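Local structure of dihydrodipicolinate synthase (Agrobacterium tumefaciens, 3B4U) at residues Q3-F15 with Q207-V221. The protein probably catalyses the aldolase-type condensation of pyruvate with aspartate semialdehyde in lysine biosynthesis. Numbering follows the deposited sequence.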
ATOM      1  N   GLN B   3      25.218  -5.560 -22.198  1.00 25.75           N
ATOM      2  CA  GLN B   3      24.951  -4.418 -21.286  1.00 22.77           C
ATOM      3  C   GLN B   3      23.458  -4.283 -20.979  1.00 21.16           C
ATOM      4  O   GLN B   3      23.094  -3.653 -19.988  1.00 22.16           O
ATOM      5  CB  GLN B   3      25.525  -3.116 -21.866  1.00 24.68           C
ATOM      6  CG  GLN B   3      25.046  -1.813 -21.212  1.00 27.70           C
ATOM      7  CD  GLN B   3      23.941  -1.074 -21.993  1.00 33.32           C
ATOM      8  OE1 GLN B   3      22.789  -1.535 -22.095  1.00 36.69           O
ATOM      9  NE2 GLN B   3      24.291   0.099 -22.525  1.00 36.09           N
ATOM     10  N   LYS B   4      22.597  -4.891 -21.796  1.00 17.53           N
ATOM     11  CA  LYS B   4      21.161  -4.777 -21.554  1.00 14.98           C
ATOM     12  C   LYS B   4      20.798  -5.389 -20.203  1.00 11.59           C
ATOM     13  O   LYS B   4      21.498  -6.251 -19.659  1.00 12.50           O
ATOM     14  CB  LYS B   4      20.347  -5.460 -22.665  1.00 14.66           C
ATOM     15  CG  LYS B   4      20.454  -6.997 -22.661  1.00 15.99           C
ATOM     16  CD  LYS B   4      19.431  -7.711 -23.581  1.00 17.32           C
ATOM     17  CE  LYS B   4      19.535  -7.340 -25.029  1.00 16.30           C
ATOM     18  NZ  LYS B   4      18.705  -8.271 -25.893  1.00 15.42           N
ATOM     19  N   PHE B   5      19.655  -4.986 -19.691  1.00  9.60           N
ATOM     20  CA  PHE B   5      19.123  -5.558 -18.466  1.00  9.11           C
ATOM     21  C   PHE B   5      18.986  -7.074 -18.548  1.00  8.25           C
ATOM     22  O   PHE B   5      19.427  -7.796 -17.636  1.00  9.36           O
ATOM     23  CB  PHE B   5      17.783  -4.884 -18.140  1.00  7.76           C
ATOM     24  CG  PHE B   5      17.158  -5.388 -16.869  1.00  7.87           C
ATOM     25  CD1 PHE B   5      17.463  -4.813 -15.657  1.00  7.51           C
ATOM     26  CD2 PHE B   5      16.293  -6.468 -16.887  1.00  7.40           C
ATOM     27  CE1 PHE B   5      16.918  -5.296 -14.485  1.00  7.72           C
ATOM     28  CE2 PHE B   5      15.707  -6.947 -15.724  1.00  7.26           C
ATOM     29  CZ  PHE B   5      16.041  -6.359 -14.516  1.00  7.87           C
ATOM     30  N   GLY B   6      18.372  -7.570 -19.611  1.00  7.66           N
ATOM     31  CA  GLY B   6      18.240  -9.002 -19.825  1.00  7.86           C
ATOM     32  C   GLY B   6      17.031  -9.590 -19.113  1.00  6.79           C
ATOM     33  O   GLY B   6      15.963  -8.981 -19.036  1.00  7.83           O
ATOM     34  N   LEU B   7      17.209 -10.805 -18.621  1.00  6.73           N
ATOM     35  CA  LEU B   7      16.152 -11.536 -17.934  1.00  6.44           C
ATOM     36  C   LEU B   7      16.414 -11.535 -16.435  1.00  6.25           C
ATOM     37  O   LEU B   7      17.464 -11.994 -15.979  1.00  6.97           O
ATOM     38  CB  LEU B   7      16.082 -12.992 -18.438  1.00  6.75           C
ATOM     39  CG  LEU B   7      15.041 -13.841 -17.732  1.00  7.32           C
ATOM     40  CD1 LEU B   7      13.621 -13.233 -17.851  1.00  8.00           C
ATOM     41  CD2 LEU B   7      15.059 -15.280 -18.243  1.00  8.37           C
ATOM     42  N   SER B   8      15.431 -11.080 -15.679  1.00  5.86           N
ATOM     43  CA  SER B   8      15.463 -11.210 -14.238  1.00  6.21           C
ATOM     44  C   SER B   8      14.283 -12.073 -13.797  1.00  6.38           C
ATOM     45  O   SER B   8      13.181 -11.852 -14.258  1.00  7.31           O
ATOM     46  CB  SER B   8      15.391  -9.815 -13.609  1.00  6.49           C
ATOM     47  OG  SER B   8      15.685  -9.859 -12.218  1.00  6.29           O
ATOM     48  N   ALA B   9      14.493 -13.032 -12.885  1.00  6.11           N
ATOM     49  CA  ALA B   9      13.364 -13.732 -12.288  1.00  6.51           C
ATOM     50  C   ALA B   9      12.658 -12.813 -11.332  1.00  6.52           C
ATOM     51  O   ALA B   9      13.305 -12.177 -10.488  1.00  6.95           O
ATOM     52  CB  ALA B   9      13.828 -14.966 -11.555  1.00  8.29           C
ATOM     53  N   ALA B  10      11.332 -12.744 -11.411  1.00  6.11           N
ATOM     54  CA  ALA B  10      10.522 -12.071 -10.396  1.00  6.68           C
ATOM     55  C   ALA B  10      10.409 -13.115  -9.288  1.00  5.81           C
ATOM     56  O   ALA B  10       9.458 -13.886  -9.212  1.00  5.69           O
ATOM     57  CB  ALA B  10       9.138 -11.684 -10.970  1.00  7.96           C
ATOM     58  N   LEU B  11      11.429 -13.193  -8.432  1.00  5.26           N
ATOM     59  CA  LEU B  11      11.674 -14.400  -7.656  1.00  5.70           C
ATOM     60  C   LEU B  11      10.551 -14.638  -6.654  1.00  5.42           C
ATOM     61  O   LEU B  11      10.183 -13.757  -5.887  1.00  5.69           O
ATOM     62  CB  LEU B  11      13.008 -14.284  -6.906  1.00  5.78           C
ATOM     63  CG  LEU B  11      13.616 -15.609  -6.510  1.00  6.23           C
ATOM     64  CD1 LEU B  11      14.242 -16.311  -7.708  1.00  8.28           C
ATOM     65  CD2 LEU B  11      14.623 -15.418  -5.370  1.00  8.43           C
ATOM     66  N   THR B  12      10.070 -15.867  -6.597  1.00  5.30           N
ATOM     67  CA  THR B  12       9.127 -16.283  -5.571  1.00  5.68           C
ATOM     68  C   THR B  12       9.835 -16.397  -4.214  1.00  6.11           C
ATOM     69  O   THR B  12      11.020 -16.725  -4.129  1.00  6.89           O
ATOM     70  CB  THR B  12       8.486 -17.618  -5.991  1.00  6.40           C
ATOM     71  OG1 THR B  12       9.492 -18.525  -6.473  1.00  6.68           O
ATOM     72  CG2 THR B  12       7.468 -17.408  -7.104  1.00  6.87           C
ATOM     73  N   THR B  13       9.051 -16.160  -3.166  1.00  5.86           N
ATOM     74  CA  THR B  13       9.536 -16.179  -1.794  1.00  6.01           C
ATOM     75  C   THR B  13       8.941 -17.399  -1.117  1.00  6.38           C
ATOM     76  O   THR B  13       7.717 -17.481  -1.002  1.00  6.77           O
ATOM     77  CB  THR B  13       9.123 -14.915  -1.041  1.00  6.13           C
ATOM     78  OG1 THR B  13       9.637 -13.755  -1.718  1.00  6.60           O
ATOM     79  CG2 THR B  13       9.653 -14.923   0.388  1.00  7.23           C
ATOM     80  N   PRO B  14       9.770 -18.355  -0.653  1.00  6.99           N
ATOM     81  CA  PRO B  14       9.256 -19.550  -0.005  1.00  7.31           C
ATOM     82  C   PRO B  14       9.059 -19.332   1.482  1.00  7.41           C
ATOM     83  O   PRO B  14       9.916 -18.753   2.135  1.00  7.74           O
ATOM     84  CB  PRO B  14      10.349 -20.592  -0.271  1.00  7.30           C
ATOM     85  CG  PRO B  14      11.630 -19.792  -0.291  1.00  6.99           C
ATOM     86  CD  PRO B  14      11.232 -18.395  -0.788  1.00  7.42           C
ATOM     87  N   PHE B  15       7.952 -19.843   2.010  1.00  7.93           N
ATOM     88  CA  PHE B  15       7.634 -19.764   3.433  1.00  8.51           C
ATOM     89  C   PHE B  15       7.567 -21.152   4.064  1.00 10.32           C
ATOM     90  O   PHE B  15       7.015 -22.074   3.491  1.00 12.14           O
ATOM     91  CB  PHE B  15       6.300 -19.062   3.666  1.00  8.94           C
ATOM     92  CG  PHE B  15       6.232 -17.728   3.013  1.00  7.35           C
ATOM     93  CD1 PHE B  15       6.973 -16.653   3.505  1.00  8.13           C
ATOM     94  CD2 PHE B  15       5.444 -17.528   1.882  1.00  8.00           C
ATOM     95  CE1 PHE B  15       6.941 -15.402   2.874  1.00  8.09           C
ATOM     96  CE2 PHE B  15       5.410 -16.299   1.271  1.00  7.92           C
ATOM     97  CZ  PHE B  15       6.158 -15.243   1.761  1.00  8.00           C
ATOM     98  N   GLN B 207      14.630  -4.069 -23.448  1.00  6.97           N
ATOM     99  CA  GLN B 207      15.811  -4.631 -22.799  1.00  7.10           C
ATOM    100  C   GLN B 207      15.584  -5.871 -21.986  1.00  7.52           C
ATOM    101  O   GLN B 207      16.528  -6.369 -21.384  1.00  8.48           O
ATOM    102  CB  GLN B 207      16.518  -3.572 -21.947  1.00  7.72           C
ATOM    103  CG  GLN B 207      17.355  -2.608 -22.737  1.00  8.37           C
ATOM    104  CD  GLN B 207      18.330  -1.842 -21.859  1.00  8.61           C
ATOM    105  OE1 GLN B 207      18.859  -2.359 -20.885  1.00  9.50           O
ATOM    106  NE2 GLN B 207      18.552  -0.574 -22.215  1.00 10.51           N
ATOM    107  N   GLY B 208      14.362  -6.401 -21.963  1.00  6.36           N
ATOM    108  CA  GLY B 208      14.099  -7.651 -21.308  1.00  6.77           C
ATOM    109  C   GLY B 208      12.873  -7.648 -20.416  1.00  5.87           C
ATOM    110  O   GLY B 208      11.838  -7.094 -20.771  1.00  5.91           O
ATOM    111  N   ALA B 209      12.965  -8.347 -19.276  1.00  6.24           N
ATOM    112  CA  ALA B 209      11.805  -8.603 -18.427  1.00  5.96           C
ATOM    113  C   ALA B 209      12.232  -8.948 -17.011  1.00  5.40           C
ATOM    114  O   ALA B 209      13.310  -9.518 -16.808  1.00  6.46           O
ATOM    115  CB  ALA B 209      10.965  -9.782 -19.003  1.00  6.82           C
ATOM    116  N   ILE B 210      11.342  -8.626 -16.097  1.00  6.02           N
ATOM    117  CA  ILE B 210      11.343  -9.147 -14.745  1.00  6.33           C
ATOM    118  C   ILE B 210      10.137 -10.080 -14.687  1.00  5.98           C
ATOM    119  O   ILE B 210       9.006  -9.629 -14.638  1.00  6.98           O
ATOM    120  CB  ILE B 210      11.259  -8.033 -13.690  1.00  6.35           C
ATOM    121  CG1 ILE B 210      12.474  -7.076 -13.796  1.00  6.49           C
ATOM    122  CG2 ILE B 210      11.152  -8.633 -12.293  1.00  7.60           C
ATOM    123  CD1 ILE B 210      12.345  -5.816 -12.990  1.00  7.86           C
ATOM    124  N   SER B 211      10.393 -11.371 -14.773  1.00  6.02           N
ATOM    125  CA  SER B 211       9.379 -12.346 -15.186  1.00  6.63           C
ATOM    126  C   SER B 211       8.992 -13.335 -14.108  1.00  6.11           C
ATOM    127  O   SER B 211       9.859 -14.016 -13.561  1.00  6.57           O
ATOM    128  CB  SER B 211       9.916 -13.110 -16.387  1.00  6.99           C
ATOM    129  OG  SER B 211       9.136 -14.281 -16.653  1.00  7.10           O
ATOM    130  N   GLY B 212       7.701 -13.496 -13.865  1.00  6.04           N
ATOM    131  CA  GLY B 212       7.208 -14.521 -12.969  1.00  6.69           C
ATOM    132  C   GLY B 212       7.321 -15.931 -13.540  1.00  6.62           C
ATOM    133  O   GLY B 212       7.697 -16.865 -12.842  1.00  6.30           O
ATOM    134  N   VAL B 213       7.009 -16.093 -14.820  1.00  6.64           N
ATOM    135  CA  VAL B 213       7.113 -17.383 -15.468  1.00  7.48           C
ATOM    136  C   VAL B 213       8.543 -17.886 -15.483  1.00  6.40           C
ATOM    137  O   VAL B 213       8.763 -19.090 -15.467  1.00  7.19           O
ATOM    138  CB  VAL B 213       6.463 -17.337 -16.896  1.00  7.53           C
ATOM    139  CG1 VAL B 213       6.768 -18.586 -17.686  1.00  8.84           C
ATOM    140  CG2 VAL B 213       4.951 -17.074 -16.768  1.00 10.55           C
ATOM    141  N   ALA B 214       9.521 -16.981 -15.477  1.00  6.28           N
ATOM    142  CA  ALA B 214      10.918 -17.357 -15.444  1.00  6.99           C
ATOM    143  C   ALA B 214      11.327 -18.064 -14.146  1.00  6.63           C
ATOM    144  O   ALA B 214      12.415 -18.618 -14.100  1.00  7.58           O
ATOM    145  CB  ALA B 214      11.831 -16.132 -15.673  1.00  7.60           C
ATOM    146  N   ASN B 215      10.464 -18.101 -13.136  1.00  6.39           N
ATOM    147  CA  ASN B 215      10.738 -18.944 -11.962  1.00  6.73           C
ATOM    148  C   ASN B 215      10.679 -20.436 -12.297  1.00  6.64           C
ATOM    149  O   ASN B 215      11.249 -21.228 -11.553  1.00  7.37           O
ATOM    150  CB  ASN B 215       9.720 -18.689 -10.859  1.00  6.25           C
ATOM    151  CG  ASN B 215       9.962 -17.402 -10.109  1.00  5.73           C
ATOM    152  OD1 ASN B 215      10.844 -17.350  -9.240  1.00  6.25           O
ATOM    153  ND2 ASN B 215       9.179 -16.395 -10.403  1.00  6.64           N
ATOM    154  N   PHE B 216      10.022 -20.825 -13.392  1.00  6.34           N
ATOM    155  CA  PHE B 216       9.838 -22.238 -13.700  1.00  6.93           C
ATOM    156  C   PHE B 216      10.009 -22.601 -15.157  1.00  7.40           C
ATOM    157  O   PHE B 216      10.021 -23.795 -15.437  1.00  8.23           O
ATOM    158  CB  PHE B 216       8.515 -22.776 -13.115  1.00  7.26           C
ATOM    159  CG  PHE B 216       7.309 -22.114 -13.683  1.00  6.76           C
ATOM    160  CD1 PHE B 216       6.720 -22.596 -14.849  1.00  7.78           C
ATOM    161  CD2 PHE B 216       6.733 -21.029 -13.074  1.00  6.86           C
ATOM    162  CE1 PHE B 216       5.634 -21.983 -15.405  1.00  8.31           C
ATOM    163  CE2 PHE B 216       5.638 -20.409 -13.639  1.00  7.85           C
ATOM    164  CZ  PHE B 216       5.084 -20.898 -14.814  1.00  8.09           C
ATOM    165  N   LEU B 217      10.157 -21.632 -16.055  1.00  6.95           N
ATOM    166  CA  LEU B 217      10.448 -21.865 -17.483  1.00  7.21           C
ATOM    167  C   LEU B 217      11.539 -20.876 -17.892  1.00  7.21           C
ATOM    168  O   LEU B 217      11.361 -20.031 -18.780  1.00  7.76           O
ATOM    169  CB  LEU B 217       9.203 -21.746 -18.361  1.00  8.02           C
ATOM    170  CG  LEU B 217       8.214 -22.907 -18.283  1.00  8.36           C
ATOM    171  CD1 LEU B 217       6.870 -22.473 -18.916  1.00  9.71           C
ATOM    172  CD2 LEU B 217       8.767 -24.147 -18.972  1.00 10.42           C
ATOM    173  N   THR B 218      12.660 -20.914 -17.192  1.00  7.67           N
ATOM    174  CA  THR B 218      13.680 -19.879 -17.363  1.00  7.75           C
ATOM    175  C   THR B 218      14.214 -19.782 -18.788  1.00  7.21           C
ATOM    176  O   THR B 218      14.253 -18.691 -19.358  1.00  7.33           O
ATOM    177  CB  THR B 218      14.835 -20.075 -16.383  1.00  7.52           C
ATOM    178  OG1 THR B 218      14.328 -20.214 -15.046  1.00  8.61           O
ATOM    179  CG2 THR B 218      15.753 -18.880 -16.469  1.00  8.99           C
ATOM    180  N   GLN B 219      14.643 -20.922 -19.345  1.00  8.18           N
ATOM    181  CA  GLN B 219      15.188 -20.896 -20.695  1.00  9.19           C
ATOM    182  C   GLN B 219      14.184 -20.404 -21.724  1.00  8.55           C
ATOM    183  O   GLN B 219      14.532 -19.659 -22.641  1.00  8.14           O
ATOM    184  CB  GLN B 219      15.715 -22.279 -21.080  1.00 10.64           C
ATOM    185  CG  GLN B 219      17.113 -22.529 -20.591  1.00 14.68           C
ATOM    186  CD  GLN B 219      18.114 -21.717 -21.388  1.00 17.22           C
ATOM    187  OE1 GLN B 219      18.206 -21.866 -22.619  1.00 22.18           O
ATOM    188  NE2 GLN B 219      18.893 -20.886 -20.723  1.00 18.99           N
ATOM    189  N   GLU B 220      12.941 -20.807 -21.563  1.00  7.83           N
ATOM    190  CA  GLU B 220      11.915 -20.416 -22.513  1.00  7.97           C
ATOM    191  C   GLU B 220      11.661 -18.909 -22.479  1.00  7.79           C
ATOM    192  O   GLU B 220      11.529 -18.242 -23.504  1.00  7.86           O
ATOM    193  CB  GLU B 220      10.599 -21.172 -22.251  1.00  8.50           C
ATOM    194  CG  GLU B 220      10.663 -22.668 -22.545  1.00  9.20           C
ATOM    195  CD  GLU B 220      11.318 -23.533 -21.490  1.00 11.74           C
ATOM    196  OE1 GLU B 220      11.755 -23.032 -20.425  1.00 10.59           O
ATOM    197  OE2 GLU B 220      11.404 -24.750 -21.750  1.00 13.24           O
ATOM    198  N   VAL B 221      11.619 -18.342 -21.285  1.00  7.49           N
ATOM    199  CA  VAL B 221      11.458 -16.895 -21.156  1.00  7.13           C
ATOM    200  C   VAL B 221      12.707 -16.172 -21.656  1.00  7.28           C
ATOM    201  O   VAL B 221      12.591 -15.117 -22.261  1.00  7.14           O
ATOM    202  CB  VAL B 221      11.045 -16.462 -19.734  1.00  7.55           C
ATOM    203  CG1 VAL B 221      10.897 -14.955 -19.672  1.00  8.23           C
ATOM    204  CG2 VAL B 221       9.723 -17.141 -19.316  1.00  8.65           C
TER
HETATM  205  O   HOH W   1      20.625  -1.337 -19.132  1.00 19.88           O
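The amide of Asn215 grips the backbone of 3-15 with both its ends. ND2 donates to Ala10 O over 2.8 Å, almost straight at 174°, keeping that oxygen in the amide's own plane though ND2 stands well above the carbonyl plane of Ala10. Its OD1 accepts Thr12 N at 3.1 Å and, from the same face, Thr12 OG1; His29 is a further partner of OD1, and a second bond from ND2 to Gly212 O helps fix the amide's rotation. At the other end of the strand Gln207 OE1 takes Phe5 N on an in-plane lone pair (3.0 Å), while a water also donates to OE1.

Between these two clamps, strands 6-10 and 208-211 run parallel, 12° apart, joined by five backbone hydrogen bonds, the first from Gly6 N to Gln207 O and the last from Ala10 N to Ser211 O. They are the first and eighth strands of the (βα)8 TIM barrel, and their pairing closes it. Gly208 CA comes within 3.2 Å of Gly6 O in a CA-H...O contact, while the same oxygen accepts Ala209 N.

Leu7 lies on the Ala209 face, where CD1 meets Val221 CG1 at 3.7 Å and also Ala214 CB, tying strand to helix 218-225. Ser8 and Ile210 share the opposite face. With CG1 anti to its carbonyl carbon (chi1 -61°), Ile210 sets that branch against Phe5 CZ at 3.7 Å, and its CG2 meets Ala10 CB at 3.9 Å; Leu191 touches both Phe5 and Ile210.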